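Local atomic coordinates of POU domain, class 6, transcription factor 1 (Homo sapiens, PDB entry 3D1N), a protein that binds DNA as a POU-family transcription factor, including the corticotrophin-releasing hormone gene promoter, and probably prefers a variant of the octamer motif. Residues S45-K49 and L50-P54. The protein carries 2 engineered substitutions. Residues are numbered along the deposited sequence; the frame is centred on the assembly and turned at random.
Engineered in segment 45-49: S45 (natural residue Cys). With nucleotides of chain C.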
loop_
_atom_site.group_PDB
_atom_site.type_symbol
_atom_site.label_atom_id
_atom_site.label_comp_id
_atom_site.label_asym_id
_atom_site.label_seq_id
_atom_site.Cartn_x
_atom_site.Cartn_y
_atom_site.Cartn_z
ATOM N N SER K 45 17.807 -1.583 2.326
ATOM C CA SER K 45 16.935 -2.523 1.646
ATOM C C SER K 45 17.583 -3.910 1.534
ATOM O O SER K 45 17.084 -4.873 2.135
ATOM C CB SER K 45 16.549 -1.999 0.268
ATOM O OG SER K 45 15.777 -2.973 -0.412
ATOM N N ARG K 46 18.695 -3.986 0.783
ATOM C CA ARG K 46 19.445 -5.233 0.559
ATOM C C ARG K 46 19.699 -5.948 1.873
ATOM O O ARG K 46 19.467 -7.152 1.989
ATOM C CB ARG K 46 20.808 -4.978 -0.104
ATOM C CG ARG K 46 20.813 -4.073 -1.322
ATOM C CD ARG K 46 20.672 -4.839 -2.610
ATOM N NE ARG K 46 21.907 -5.515 -2.987
ATOM C CZ ARG K 46 22.072 -6.186 -4.124
ATOM N NH1 ARG K 46 21.077 -6.270 -5.002
ATOM N NH2 ARG K 46 23.232 -6.776 -4.384
ATOM N N PHE K 47 20.190 -5.199 2.858
ATOM C CA PHE K 47 20.453 -5.766 4.169
ATOM C C PHE K 47 19.235 -6.511 4.696
ATOM O O PHE K 47 19.282 -7.720 4.959
ATOM C CB PHE K 47 20.828 -4.678 5.168
ATOM C CG PHE K 47 21.272 -5.225 6.498
ATOM C CD1 PHE K 47 20.344 -5.549 7.481
ATOM C CD2 PHE K 47 22.622 -5.445 6.757
ATOM C CE1 PHE K 47 20.753 -6.066 8.702
ATOM C CE2 PHE K 47 23.039 -5.960 7.975
ATOM C CZ PHE K 47 22.102 -6.272 8.949
ATOM N N GLU K 48 18.148 -5.761 4.856
ATOM C CA GLU K 48 16.895 -6.286 5.361
ATOM C C GLU K 48 16.501 -7.558 4.648
ATOM O O GLU K 48 16.244 -8.584 5.278
ATOM C CB GLU K 48 15.802 -5.253 5.155
ATOM C CG GLU K 48 15.955 -4.029 6.017
ATOM C CD GLU K 48 14.677 -3.230 6.084
ATOM O OE1 GLU K 48 13.799 -3.450 5.219
ATOM O OE2 GLU K 48 14.550 -2.391 7.003
ATOM N N LYS K 49 16.454 -7.475 3.322
ATOM C CA LYS K 49 16.026 -8.590 2.487
ATOM C C LYS K 49 17.070 -9.696 2.415
ATOM O O LYS K 49 16.825 -10.750 1.819
ATOM C CB LYS K 49 15.694 -8.098 1.081
ATOM C CG LYS K 49 14.341 -7.409 0.969
ATOM C CD LYS K 49 13.197 -8.407 1.070
ATOM C CE LYS K 49 12.185 -8.188 -0.056
ATOM N NZ LYS K 49 12.727 -8.580 -1.402
ATOM N N LEU K 50 18.228 -9.448 3.028
ATOM C CA LEU K 50 19.354 -10.387 3.018
ATOM C C LEU K 50 19.906 -10.605 1.613
ATOM O O LEU K 50 19.972 -11.735 1.133
ATOM C CB LEU K 50 18.962 -11.735 3.635
ATOM C CG LEU K 50 18.555 -11.721 5.109
ATOM C CD1 LEU K 50 18.051 -13.095 5.549
ATOM C CD2 LEU K 50 19.714 -11.251 5.986
ATOM N N ASP K 51 20.279 -9.516 0.952
ATOM C CA ASP K 51 20.932 -9.601 -0.345
ATOM C C ASP K 51 22.326 -9.017 -0.234
ATOM O O ASP K 51 22.634 -7.975 -0.817
ATOM C CB ASP K 51 20.137 -8.877 -1.430
ATOM C CG ASP K 51 20.623 -9.216 -2.827
ATOM O OD1 ASP K 51 21.820 -9.004 -3.119
ATOM O OD2 ASP K 51 19.806 -9.700 -3.638
ATOM N N ILE K 52 23.151 -9.695 0.552
ATOM C CA ILE K 52 24.558 -9.368 0.684
ATOM C C ILE K 52 25.298 -10.641 1.059
ATOM O O ILE K 52 24.692 -11.599 1.551
ATOM C CB ILE K 52 24.795 -8.322 1.774
ATOM C CG1 ILE K 52 24.128 -8.763 3.075
ATOM C CG2 ILE K 52 24.266 -6.962 1.341
ATOM C CD1 ILE K 52 24.158 -7.699 4.132
ATOM N N THR K 53 26.603 -10.653 0.812
ATOM C CA THR K 53 27.438 -11.774 1.213
ATOM C C THR K 53 27.389 -11.863 2.722
ATOM O O THR K 53 27.461 -10.842 3.410
ATOM C CB THR K 53 28.908 -11.557 0.820
ATOM O OG1 THR K 53 29.009 -10.474 -0.109
ATOM C CG2 THR K 53 29.499 -12.827 0.207
ATOM N N PRO K 54 27.257 -13.084 3.249
ATOM C CA PRO K 54 27.323 -13.244 4.701
ATOM C C PRO K 54 28.553 -12.530 5.259
ATOM O O PRO K 54 28.512 -12.013 6.371
ATOM C CB PRO K 54 27.456 -14.754 4.866
ATOM C CG PRO K 54 26.730 -15.311 3.684
ATOM C CD PRO K 54 26.988 -14.353 2.555
ATOM P P DA C 11 12.174 -3.826 0.593
ATOM O OP1 DA C 11 11.676 -5.190 0.904
ATOM O OP2 DA C 11 13.243 -3.239 1.431
ATOM O "O5'" DA C 11 12.512 -3.821 -0.971
ATOM C "C5'" DA C 11 11.594 -4.552 -1.795
ATOM C "C4'" DA C 11 11.928 -4.487 -3.280
ATOM O "O4'" DA C 11 12.264 -3.129 -3.639
ATOM C "C3'" DA C 11 13.106 -5.347 -3.720
ATOM O "O3'" DA C 11 12.641 -6.316 -4.642
ATOM C "C2'" DA C 11 14.100 -4.359 -4.340
ATOM C "C1'" DA C 11 13.269 -3.113 -4.616
ATOM N N9 DA C 11 13.913 -1.814 -4.430
ATOM C C8 DA C 11 14.381 -1.250 -3.259
ATOM N N7 DA C 11 14.886 -0.031 -3.423
ATOM C C5 DA C 11 14.729 0.212 -4.789
ATOM C C6 DA C 11 15.057 1.316 -5.612
ATOM N N6 DA C 11 15.627 2.432 -5.153
ATOM N N1 DA C 11 14.767 1.231 -6.931
ATOM C C2 DA C 11 14.183 0.108 -7.374
ATOM N N3 DA C 11 13.824 -0.995 -6.707
ATOM C C4 DA C 11 14.128 -0.873 -5.413
#
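D51 N reaches back to R46 O at 2.7 Å in a nearly straight hydrogen bond (N-H...O 168°), and L50 N donates to F47 O at 2.8 Å with a more bent geometry. Together with the positive phi of L50, these two bonds into the last turn identify a Schellman motif closing helix 41-49 of the POU-specific domain. The side chains of R46 and D51 pair over the same turn. D51 CG, anti to the backbone N (chi1 -167°), sits over the centre of one guanidinium face, 3.6 Å above its plane, with the carboxylate and guanidinium planes 34° apart. D51 OD1 lies 2.9 Å from R46 NH2, but well out of the guanidinium plane, so this salt bridge rests on charge and no N-H points at the oxygen. R46 also packs on a thymine base of the bound DNA. Replacing R46 by an alanine would probably leave the D51 carboxylate without its cationic mate and remove that packing contact. Further along, I52 CD1 meets F47 CD2 obliquely at 3.8 Å, extending the apolar packing of F47 against F9, L60 and L64. On the DNA side, the engineered S45 donates OG to OP2 of DA11 of chain C at 3.1 Å. Two directional backbone bonds thus fix the reversal, whereas the ion pair probably adds electrostatic attraction more than a fixed orientation.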